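Local coordinates for protein C2 toxin component I (Clostridium botulinum, PDB 2J3X) that is the enzymatic component of the binary C2 toxin, an ADP-ribosyltransferase that probably modifies actin in host cells, at residues I137-T142 / R366-E371; I8-K13 / K19-E24; K50-N55 / N76-D81. The protein carries 2 engineered substitutions. All blocks are in the same frame, centred on the assembly; numbering follows the deposited sequence.

Contact 1 of 3, residues I137-T142 / R366-E371; sequences INQEYT and RLRLSE
Gln139 OE1 is gripped by three N-H groups. From across the contact, Arg368 reaches it end-on with both terminal nitrogens, NH1 at 2.8 Å and NH2 at 3.0 Å from OE1, and the backbone N of Glu140 supplies the third bond at 2.9 Å from the same oxygen. The NH1 donor and the Glu140 N-H lie in the carbonyl plane, while NH2 is tilted out of it, and the amide and guanidinium planes stand 36° apart. An amide suits this buried place because its NE2 can donate in turn, to Glu424. The Arg368 chain is extended to CD and bends at chi3 (-55°), which turns the guanidinium edge to the amide as the two chains run alongside each other in opposite directions.

Arg366 repeats the theme with a straight chain. Its NH2 donates to Thr142 OG1 at 2.9 Å, and NH1 adds a weak bond. A water accepts from Arg366 NH1 and from Thr142 N and donates to Glu140 O, tying the arginine to the backbone opposite. Thr142 OG1 also bonds Ser192, Arg366 makes salt bridges with Asp422 and Asp220, and Arg368 makes one with Glu218. The contact thus joins the two halves of the chain, each related to ADP-ribosyltransferase exoenzymes, bridging their sheets from edge strand 141-143, beside strand 191-203, to strand 363-369, which lies between strands 295-301 and 414-426.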
loop_
_atom_site.group_PDB
_atom_site.type_symbol
_atom_site.label_atom_id
_atom_site.label_comp_id
_atom_site.label_asym_id
_atom_site.label_seq_id
_atom_site.Cartn_x
_atom_site.Cartn_y
_atom_site.Cartn_z
ATOM N N ILE A 137 4.910 12.509 -10.006
ATOM C CA ILE A 137 3.621 13.040 -10.546
ATOM C C ILE A 137 2.886 11.896 -11.215
ATOM O O ILE A 137 3.480 11.119 -11.955
ATOM C CB ILE A 137 3.886 14.185 -11.576
ATOM C CG1 ILE A 137 4.477 15.407 -10.835
ATOM C CG2 ILE A 137 2.623 14.556 -12.349
ATOM C CD1 ILE A 137 3.643 15.845 -9.789
ATOM N N ASN A 138 1.605 11.767 -10.889
ATOM C CA ASN A 138 0.749 10.695 -11.359
ATOM C C ASN A 138 1.149 9.271 -10.883
ATOM O O ASN A 138 0.683 8.262 -11.430
ATOM C CB ASN A 138 0.664 10.708 -12.868
ATOM C CG ASN A 138 -0.693 10.328 -13.345
ATOM O OD1 ASN A 138 -1.624 10.215 -12.543
ATOM N ND2 ASN A 138 -0.836 10.093 -14.644
ATOM N N GLN A 139 2.051 9.188 -9.908
ATOM C CA GLN A 139 2.265 7.930 -9.214
ATOM C C GLN A 139 1.290 7.878 -8.052
ATOM O O GLN A 139 0.766 8.920 -7.630
ATOM C CB GLN A 139 3.717 7.847 -8.678
ATOM C CG GLN A 139 4.019 6.490 -7.987
ATOM C CD GLN A 139 3.769 5.325 -8.906
ATOM O OE1 GLN A 139 2.672 4.757 -8.931
ATOM N NE2 GLN A 139 4.773 4.994 -9.724
ATOM N N GLU A 140 0.993 6.686 -7.539
ATOM C CA GLU A 140 -0.035 6.584 -6.485
ATOM C C GLU A 140 0.543 5.929 -5.252
ATOM O O GLU A 140 1.084 4.793 -5.315
ATOM C CB GLU A 140 -1.214 5.780 -7.016
ATOM C CG GLU A 140 -2.396 5.710 -6.038
ATOM C CD GLU A 140 -3.640 5.157 -6.708
ATOM O OE1 GLU A 140 -3.514 4.287 -7.610
ATOM O OE2 GLU A 140 -4.749 5.581 -6.328
ATOM N N TYR A 141 0.463 6.637 -4.131
ATOM C CA TYR A 141 1.149 6.217 -2.890
ATOM C C TYR A 141 0.149 5.983 -1.783
ATOM O O TYR A 141 -0.486 6.919 -1.294
ATOM C CB TYR A 141 2.095 7.327 -2.446
ATOM C CG TYR A 141 3.170 7.605 -3.469
ATOM C CD1 TYR A 141 4.310 6.795 -3.568
ATOM C CD2 TYR A 141 3.048 8.723 -4.344
ATOM C CE1 TYR A 141 5.307 7.082 -4.525
ATOM C CE2 TYR A 141 4.021 9.011 -5.283
ATOM C CZ TYR A 141 5.164 8.196 -5.362
ATOM O OH TYR A 141 6.143 8.489 -6.299
ATOM N N THR A 142 -0.001 4.730 -1.350
ATOM C CA THR A 142 -1.026 4.423 -0.372
ATOM C C THR A 142 -0.570 4.659 1.065
ATOM O O THR A 142 0.541 4.237 1.485
ATOM C CB THR A 142 -1.420 2.916 -0.542
ATOM O OG1 THR A 142 -1.715 2.700 -1.926
ATOM C CG2 THR A 142 -2.616 2.519 0.371
ATOM N N ARG A 366 3.560 -5.898 -3.621
ATOM C CA ARG A 366 2.204 -5.314 -3.697
ATOM C C ARG A 366 2.146 -4.805 -5.149
ATOM O O ARG A 366 2.589 -3.707 -5.471
ATOM C CB ARG A 366 2.082 -4.218 -2.598
ATOM C CG ARG A 366 0.672 -3.506 -2.678
ATOM C CD ARG A 366 0.424 -2.671 -1.459
ATOM N NE ARG A 366 -0.867 -1.977 -1.602
ATOM C CZ ARG A 366 -1.006 -0.680 -1.917
ATOM N NH1 ARG A 366 0.075 0.091 -2.082
ATOM N NH2 ARG A 366 -2.264 -0.154 -2.030
ATOM N N LEU A 367 1.633 -5.645 -6.049
ATOM C CA LEU A 367 1.779 -5.429 -7.491
ATOM C C LEU A 367 0.549 -4.693 -7.996
ATOM O O LEU A 367 -0.556 -5.169 -7.796
ATOM C CB LEU A 367 1.829 -6.787 -8.253
ATOM C CG LEU A 367 3.032 -7.622 -7.781
ATOM C CD1 LEU A 367 2.972 -9.006 -8.403
ATOM C CD2 LEU A 367 4.335 -6.886 -8.152
ATOM N N ARG A 368 0.739 -3.567 -8.667
ATOM C CA ARG A 368 -0.388 -2.947 -9.356
ATOM C C ARG A 368 -0.624 -3.647 -10.683
ATOM O O ARG A 368 0.230 -3.609 -11.577
ATOM C CB ARG A 368 -0.126 -1.429 -9.536
ATOM C CG ARG A 368 -1.293 -0.724 -10.367
ATOM C CD ARG A 368 -0.880 0.752 -10.650
ATOM N NE ARG A 368 -0.571 1.398 -9.360
ATOM C CZ ARG A 368 0.375 2.330 -9.139
ATOM N NH1 ARG A 368 1.142 2.758 -10.114
ATOM N NH2 ARG A 368 0.586 2.802 -7.888
ATOM N N LEU A 369 -1.789 -4.279 -10.819
ATOM C CA LEU A 369 -2.144 -4.920 -12.080
ATOM C C LEU A 369 -2.980 -3.937 -12.839
ATOM O O LEU A 369 -4.096 -3.696 -12.452
ATOM C CB LEU A 369 -2.954 -6.215 -11.819
ATOM C CG LEU A 369 -2.203 -7.225 -10.896
ATOM C CD1 LEU A 369 -3.016 -8.574 -10.779
ATOM C CD2 LEU A 369 -0.736 -7.475 -11.344
ATOM N N SER A 370 -2.442 -3.360 -13.912
ATOM C CA SER A 370 -3.151 -2.284 -14.588
ATOM C C SER A 370 -4.182 -2.849 -15.569
ATOM O O SER A 370 -4.011 -3.939 -16.111
ATOM C CB SER A 370 -2.127 -1.413 -15.362
ATOM O OG SER A 370 -1.232 -0.741 -14.459
ATOM N N GLU A 371 -5.227 -2.065 -15.870
ATOM C CA GLU A 371 -6.184 -2.502 -16.863
ATOM C C GLU A 371 -5.517 -2.988 -18.167
ATOM O O GLU A 371 -4.749 -2.223 -18.780
ATOM C CB GLU A 371 -7.194 -1.369 -17.203
ATOM C CG GLU A 371 -8.170 -1.811 -18.283
ATOM C CD GLU A 371 -9.168 -0.750 -18.768
ATOM O OE1 GLU A 371 -9.542 0.076 -17.947
ATOM O OE2 GLU A 371 -9.516 -0.789 -19.997
HETATM O O HOH W 1 1.325 2.760 -3.321
#

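Contact 2 of 3, residues I8-K13 / K19-E24; sequences IDFINK and KEWGKE. Engineered in segment 19-24: Glu20 (natural residue Lys). With SO4 (sulfate ion), chain T.
With chi1 at -177° the indole of Trp21 swings out opposite the backbone N, while Phe10 sets CG anti to its carbonyl carbon (chi1 -75°), and these two torsions bring the indole and the phenyl ring together. The rings meet obliquely, their planes 56° apart, with the phenyl and the five-membered ring centred 5.0 Å from each other. Phe10 comes in with the CE2-CZ side of its ring: CE2 lies over one indole face, toward the rim, and CZ reaches Trp21 CB at 3.5 Å. Ile8 crosses the indole at about a right angle, its CG2 over that same face and its CD1 3.7 Å from Trp21 CZ2. Branched and aromatic side chains thus cover one face of a broad flat group with carbon, while the indole keeps its one polar atom at the edge. There Trp21 NE1 donates to sulfate O3 at 2.9 Å, and the ion, probably from the crystallisation liquor, is also bound by Arg96.

Around Phe10 the loop is shaped by an Asx turn, in which Asp9 OD1 accepts from Ile11 N, and by a type II turn from Phe10 to Lys13. Ile8 pairs through its backbone with Asp97 and Ile99, so the contact joins helix 15-30 to the loop that runs beside strand 98-102.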
loop_
_atom_site.group_PDB
_atom_site.type_symbol
_atom_site.label_atom_id
_atom_site.label_comp_id
_atom_site.label_asym_id
_atom_site.label_seq_id
_atom_site.Cartn_x
_atom_site.Cartn_y
_atom_site.Cartn_z
ATOM N N ILE A 8 -13.853 23.602 4.520
ATOM C CA ILE A 8 -13.115 23.769 5.759
ATOM C C ILE A 8 -11.703 24.153 5.325
ATOM O O ILE A 8 -11.054 23.418 4.534
ATOM C CB ILE A 8 -13.138 22.474 6.565
ATOM C CG1 ILE A 8 -14.589 22.147 6.971
ATOM C CG2 ILE A 8 -12.135 22.533 7.786
ATOM C CD1 ILE A 8 -14.818 20.657 7.285
ATOM N N ASP A 9 -11.227 25.333 5.733
ATOM C CA ASP A 9 -9.857 25.704 5.316
ATOM C C ASP A 9 -9.340 26.706 6.328
ATOM O O ASP A 9 -9.723 27.885 6.284
ATOM C CB ASP A 9 -9.848 26.269 3.892
ATOM C CG ASP A 9 -8.455 26.596 3.386
ATOM O OD1 ASP A 9 -7.493 26.626 4.181
ATOM O OD2 ASP A 9 -8.305 26.852 2.166
ATOM N N PHE A 10 -8.508 26.218 7.238
ATOM C CA PHE A 10 -7.911 27.040 8.295
ATOM C C PHE A 10 -6.515 27.510 7.937
ATOM O O PHE A 10 -5.844 28.120 8.763
ATOM C CB PHE A 10 -7.949 26.298 9.636
ATOM C CG PHE A 10 -9.307 26.278 10.232
ATOM C CD1 PHE A 10 -9.824 27.445 10.819
ATOM C CD2 PHE A 10 -10.121 25.125 10.177
ATOM C CE1 PHE A 10 -11.135 27.482 11.333
ATOM C CE2 PHE A 10 -11.458 25.183 10.712
ATOM C CZ PHE A 10 -11.916 26.346 11.282
ATOM N N ILE A 11 -6.088 27.303 6.686
ATOM C CA ILE A 11 -4.738 27.739 6.351
ATOM C C ILE A 11 -4.689 29.259 6.327
ATOM O O ILE A 11 -5.548 29.889 5.697
ATOM C CB ILE A 11 -4.252 27.173 4.998
ATOM C CG1 ILE A 11 -4.187 25.627 5.126
ATOM C CG2 ILE A 11 -2.881 27.795 4.602
ATOM C CD1 ILE A 11 -4.069 24.918 3.724
ATOM N N ASN A 12 -3.732 29.814 7.075
ATOM C CA ASN A 12 -3.577 31.267 7.162
ATOM C C ASN A 12 -4.648 31.962 8.002
ATOM O O ASN A 12 -4.734 33.163 7.968
ATOM C CB ASN A 12 -3.427 31.946 5.761
ATOM C CG ASN A 12 -2.620 33.254 5.835
ATOM O OD1 ASN A 12 -1.613 33.317 6.567
ATOM N ND2 ASN A 12 -3.041 34.304 5.122
ATOM N N LYS A 13 -5.418 31.199 8.785
ATOM C CA LYS A 13 -6.356 31.768 9.765
ATOM C C LYS A 13 -5.765 31.657 11.162
ATOM O O LYS A 13 -4.884 30.821 11.400
ATOM C CB LYS A 13 -7.703 31.042 9.727
ATOM C CG LYS A 13 -8.427 31.217 8.374
ATOM C CD LYS A 13 -9.806 30.574 8.506
ATOM C CE LYS A 13 -10.745 30.745 7.294
ATOM N NZ LYS A 13 -11.938 29.723 7.255
ATOM N N LYS A 19 -8.508 25.917 16.526
ATOM C CA LYS A 19 -8.577 25.143 17.762
ATOM C C LYS A 19 -10.033 25.066 18.259
ATOM O O LYS A 19 -10.497 23.986 18.637
ATOM C CB LYS A 19 -7.695 25.758 18.844
ATOM C CG LYS A 19 -7.604 24.841 20.053
ATOM C CD LYS A 19 -6.773 25.471 21.128
ATOM C CE LYS A 19 -5.633 24.572 21.449
ATOM N NZ LYS A 19 -4.726 24.675 20.262
ATOM N N GLU A 20 -10.752 26.190 18.227
ATOM C CA GLU A 20 -12.103 26.154 18.799
ATOM C C GLU A 20 -13.063 25.365 17.902
ATOM O O GLU A 20 -13.988 24.689 18.399
ATOM C CB GLU A 20 -12.615 27.565 19.108
ATOM C CG GLU A 20 -12.896 28.395 17.899
ATOM C CD GLU A 20 -12.907 29.898 18.219
ATOM O OE1 GLU A 20 -13.008 30.257 19.379
ATOM O OE2 GLU A 20 -12.845 30.693 17.271
ATOM N N TRP A 21 -12.810 25.399 16.597
ATOM C CA TRP A 21 -13.562 24.550 15.640
ATOM C C TRP A 21 -13.291 23.096 15.979
ATOM O O TRP A 21 -14.221 22.283 16.073
ATOM C CB TRP A 21 -13.076 24.834 14.209
ATOM C CG TRP A 21 -13.815 24.068 13.131
ATOM C CD1 TRP A 21 -14.958 24.434 12.474
ATOM C CD2 TRP A 21 -13.447 22.775 12.620
ATOM N NE1 TRP A 21 -15.308 23.439 11.543
ATOM C CE2 TRP A 21 -14.383 22.426 11.633
ATOM C CE3 TRP A 21 -12.356 21.924 12.844
ATOM C CZ2 TRP A 21 -14.302 21.198 10.913
ATOM C CZ3 TRP A 21 -12.272 20.717 12.133
ATOM C CH2 TRP A 21 -13.241 20.377 11.169
ATOM N N GLY A 22 -12.018 22.756 16.140
ATOM C CA GLY A 22 -11.608 21.376 16.522
ATOM C C GLY A 22 -12.304 20.904 17.775
ATOM O O GLY A 22 -12.839 19.826 17.809
ATOM N N LYS A 23 -12.298 21.705 18.825
ATOM C CA LYS A 23 -12.994 21.295 20.055
ATOM C C LYS A 23 -14.482 21.052 19.844
ATOM O O LYS A 23 -15.032 20.092 20.397
ATOM C CB LYS A 23 -12.781 22.348 21.171
ATOM C CG LYS A 23 -11.324 22.544 21.635
ATOM C CD LYS A 23 -10.407 21.255 21.670
ATOM C CE LYS A 23 -10.702 20.343 22.896
ATOM N NZ LYS A 23 -9.877 19.106 22.900
ATOM N N GLU A 24 -15.135 21.926 19.078
ATOM C CA GLU A 24 -16.592 21.869 18.807
ATOM C C GLU A 24 -16.863 20.590 17.999
ATOM O O GLU A 24 -17.811 19.847 18.247
ATOM C CB GLU A 24 -17.002 23.101 18.008
ATOM C CG GLU A 24 -18.456 23.216 17.618
ATOM C CD GLU A 24 -19.428 23.239 18.798
ATOM O OE1 GLU A 24 -19.016 23.520 19.939
ATOM O OE2 GLU A 24 -20.638 22.993 18.553
HETATM S S SO4 T . -18.605 21.804 9.852
HETATM O O1 SO4 T . -19.453 21.985 11.033
HETATM O O2 SO4 T . -19.472 21.884 8.676
HETATM O O3 SO4 T . -17.603 22.880 9.800
HETATM O O4 SO4 T . -17.966 20.484 9.866
#

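Contact 3 of 3, residues K50-N55 / N76-D81. Unlike the reference sequence in segment 76-81: Gln77 (reference His). With SO4 (sulfate ion), chain P.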
loop_
_atom_site.group_PDB
_atom_site.type_symbol
_atom_site.label_atom_id
_atom_site.label_comp_id
_atom_site.label_asym_id
_atom_site.label_seq_id
_atom_site.Cartn_x
_atom_site.Cartn_y
_atom_site.Cartn_z
ATOM N N LYS A 50 -0.401 7.198 19.131
ATOM C CA LYS A 50 -0.893 7.383 17.755
ATOM C C LYS A 50 0.054 6.730 16.756
ATOM O O LYS A 50 -0.369 6.067 15.832
ATOM C CB LYS A 50 -1.059 8.860 17.394
ATOM C CG LYS A 50 -1.597 9.025 15.965
ATOM C CD LYS A 50 -1.996 10.469 15.672
ATOM C CE LYS A 50 -2.614 10.545 14.300
ATOM N NZ LYS A 50 -1.566 10.639 13.264
ATOM N N THR A 51 1.354 6.913 16.972
ATOM C CA THR A 51 2.353 6.271 16.103
ATOM C C THR A 51 2.214 4.746 16.186
ATOM O O THR A 51 2.208 4.035 15.161
ATOM C CB THR A 51 3.774 6.744 16.499
ATOM O OG1 THR A 51 3.882 8.131 16.152
ATOM C CG2 THR A 51 4.869 5.932 15.743
ATOM N N LYS A 52 2.076 4.262 17.404
ATOM C CA LYS A 52 1.990 2.825 17.658
ATOM C C LYS A 52 0.754 2.200 16.978
ATOM O O LYS A 52 0.828 1.113 16.331
ATOM C CB LYS A 52 1.980 2.578 19.168
ATOM C CG LYS A 52 1.890 1.099 19.567
ATOM C CD LYS A 52 0.557 0.724 20.192
ATOM C CE LYS A 52 0.713 0.610 21.694
ATOM N NZ LYS A 52 -0.613 0.721 22.365
ATOM N N ILE A 53 -0.400 2.836 17.196
ATOM C CA ILE A 53 -1.653 2.346 16.624
ATOM C C ILE A 53 -1.656 2.462 15.091
ATOM O O ILE A 53 -2.150 1.548 14.391
ATOM C CB ILE A 53 -2.854 3.130 17.258
ATOM C CG1 ILE A 53 -3.168 2.555 18.647
ATOM C CG2 ILE A 53 -4.116 3.067 16.405
ATOM C CD1 ILE A 53 -3.604 0.973 18.652
ATOM N N ASP A 54 -1.086 3.549 14.554
ATOM C CA ASP A 54 -1.004 3.683 13.091
ATOM C C ASP A 54 -0.161 2.554 12.513
ATOM O O ASP A 54 -0.532 1.942 11.521
ATOM C CB ASP A 54 -0.404 5.060 12.656
ATOM C CG ASP A 54 -1.469 6.199 12.639
ATOM O OD1 ASP A 54 -2.672 5.920 12.572
ATOM O OD2 ASP A 54 -1.091 7.388 12.636
ATOM N N ASN A 55 0.990 2.295 13.131
ATOM C CA ASN A 55 1.847 1.194 12.652
ATOM C C ASN A 55 1.153 -0.146 12.779
ATOM O O ASN A 55 1.220 -0.987 11.885
ATOM C CB ASN A 55 3.130 1.191 13.484
ATOM C CG ASN A 55 4.092 2.286 13.080
ATOM O OD1 ASN A 55 3.989 2.886 12.011
ATOM N ND2 ASN A 55 5.086 2.509 13.923
ATOM N N ASN A 76 -6.931 -8.970 22.054
ATOM C CA ASN A 76 -5.869 -8.033 21.786
ATOM C C ASN A 76 -6.399 -6.600 21.736
ATOM O O ASN A 76 -7.212 -6.264 20.847
ATOM C CB ASN A 76 -5.169 -8.423 20.493
ATOM C CG ASN A 76 -3.965 -7.532 20.193
ATOM O OD1 ASN A 76 -4.128 -6.367 19.845
ATOM N ND2 ASN A 76 -2.762 -8.045 20.429
ATOM N N GLN A 77 -5.909 -5.754 22.644
ATOM C CA GLN A 77 -6.422 -4.394 22.774
ATOM C C GLN A 77 -5.955 -3.538 21.622
ATOM O O GLN A 77 -6.685 -2.596 21.232
ATOM C CB GLN A 77 -6.037 -3.743 24.123
ATOM C CG GLN A 77 -6.801 -4.409 25.353
ATOM C CD GLN A 77 -8.312 -4.534 25.154
ATOM O OE1 GLN A 77 -9.020 -3.531 24.914
ATOM N NE2 GLN A 77 -8.826 -5.782 25.255
ATOM N N ASN A 78 -4.761 -3.811 21.086
ATOM C CA ASN A 78 -4.326 -2.996 19.909
ATOM C C ASN A 78 -5.324 -3.203 18.761
ATOM O O ASN A 78 -5.763 -2.221 18.140
ATOM C CB ASN A 78 -2.922 -3.359 19.484
ATOM C CG ASN A 78 -1.873 -2.840 20.462
ATOM O OD1 ASN A 78 -2.144 -1.923 21.228
ATOM N ND2 ASN A 78 -0.668 -3.412 20.409
ATOM N N LEU A 79 -5.717 -4.457 18.514
ATOM C CA LEU A 79 -6.623 -4.712 17.378
ATOM C C LEU A 79 -7.998 -4.131 17.678
ATOM O O LEU A 79 -8.632 -3.534 16.799
ATOM C CB LEU A 79 -6.685 -6.223 17.079
ATOM C CG LEU A 79 -7.699 -6.651 16.045
ATOM C CD1 LEU A 79 -7.301 -6.047 14.629
ATOM C CD2 LEU A 79 -7.696 -8.185 15.958
ATOM N N PHE A 80 -8.509 -4.365 18.885
ATOM C CA PHE A 80 -9.827 -3.778 19.242
ATOM C C PHE A 80 -9.811 -2.264 19.146
ATOM O O PHE A 80 -10.810 -1.666 18.725
ATOM C CB PHE A 80 -10.248 -4.152 20.656
ATOM C CG PHE A 80 -10.554 -5.634 20.833
ATOM C CD1 PHE A 80 -10.687 -6.504 19.758
ATOM C CD2 PHE A 80 -10.805 -6.111 22.117
ATOM C CE1 PHE A 80 -10.977 -7.906 19.978
ATOM C CE2 PHE A 80 -11.106 -7.451 22.338
ATOM C CZ PHE A 80 -11.199 -8.333 21.295
ATOM N N ASP A 81 -8.707 -1.648 19.545
ATOM C CA ASP A 81 -8.604 -0.178 19.462
ATOM C C ASP A 81 -8.655 0.299 18.002
ATOM O O ASP A 81 -9.380 1.247 17.680
ATOM C CB ASP A 81 -7.323 0.346 20.144
ATOM C CG ASP A 81 -7.457 0.406 21.661
ATOM O OD1 ASP A 81 -8.606 0.383 22.149
ATOM O OD2 ASP A 81 -6.408 0.486 22.338
HETATM S S SO4 P . 2.000 8.877 12.935
HETATM O O1 SO4 P . 1.166 9.602 13.902
HETATM O O2 SO4 P . 1.524 7.503 12.704
HETATM O O3 SO4 P . 1.998 9.571 11.643
HETATM O O4 SO4 P . 3.338 8.748 13.527
#
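The Asn78 carboxamide is the flat group that meets the other helix, and Lys52 NZ approaches its oxygen tilted 26° from the carbonyl plane. NZ donates to Asn78 OD1 at 3.3 Å, the one hydrogen bond between the segments, and the two side chains cross at about a right angle. On the ring of Phe80, the backbone oxygen of Asn76 lies 3.4 Å above one face, offset toward the rim. Lys52 gets to Asn78 by bending at both chi2 and chi3, which carries a long chain along the exposed side of the contact. A lysine suits that position, since its methylenes can reach as far as the Asn78 amide while its charge stays near solvent.

Deeper in, Ile53 CD1 lies 3.9 Å from Asn78 O and 4.1 Å from Asp81 CB, an apolar tip against the backbone and the first carbon of an acid. The two helical segments cross at -85°, nearly perpendicular, with their axes 10.2 Å apart at closest approach, so that few side chains can meet. Both belong to a run of helices in the N-terminal part of the chain, helix 65-73 lying between them in sequence. Asn76 is the N-cap of helix 77-90: its OD1 accepts from Leu79 N at 2.8 Å, a place asparagine fills well because its short side chain can reach a backbone N-H of the first turn. Val82 and Ile85 of the same helix continue the apolar surface under Ile53.

Helix 47-59 also holds a sulfate, probably from the crystallisation liquor. Lys50 NZ donates to sulfate O1 at 3.0 Å, forms a salt bridge with Asp54 OD2, whose hydrogen bond is weak, and also bonds Ser148. Thr51 OG1 approaches the ion too, and Asp54 OD2 lies 2.6 Å from sulfate O2.

How the contacts relate
Contact 1 is the most central of the three and the only one to join the two regions related to ADP-ribosyltransferase exoenzymes; it relies on arginines whose charges are met by acids and amide or hydroxyl oxygens. Contacts 2 and 3 stay in the N-terminal half. Contact 2 lies farthest out, its centre about 30 Å from the centre of the chain, yet it is apolar and buried, with no hydrogen bond between its segments. Contact 3 is intermediate: two helices meet through an isoleucine and one lysine-asparagine bond at the exposed side. No two contacts share a helix or strand, and none touch; contacts 1 and 3 come closest, with nearest atoms about 10 Å apart.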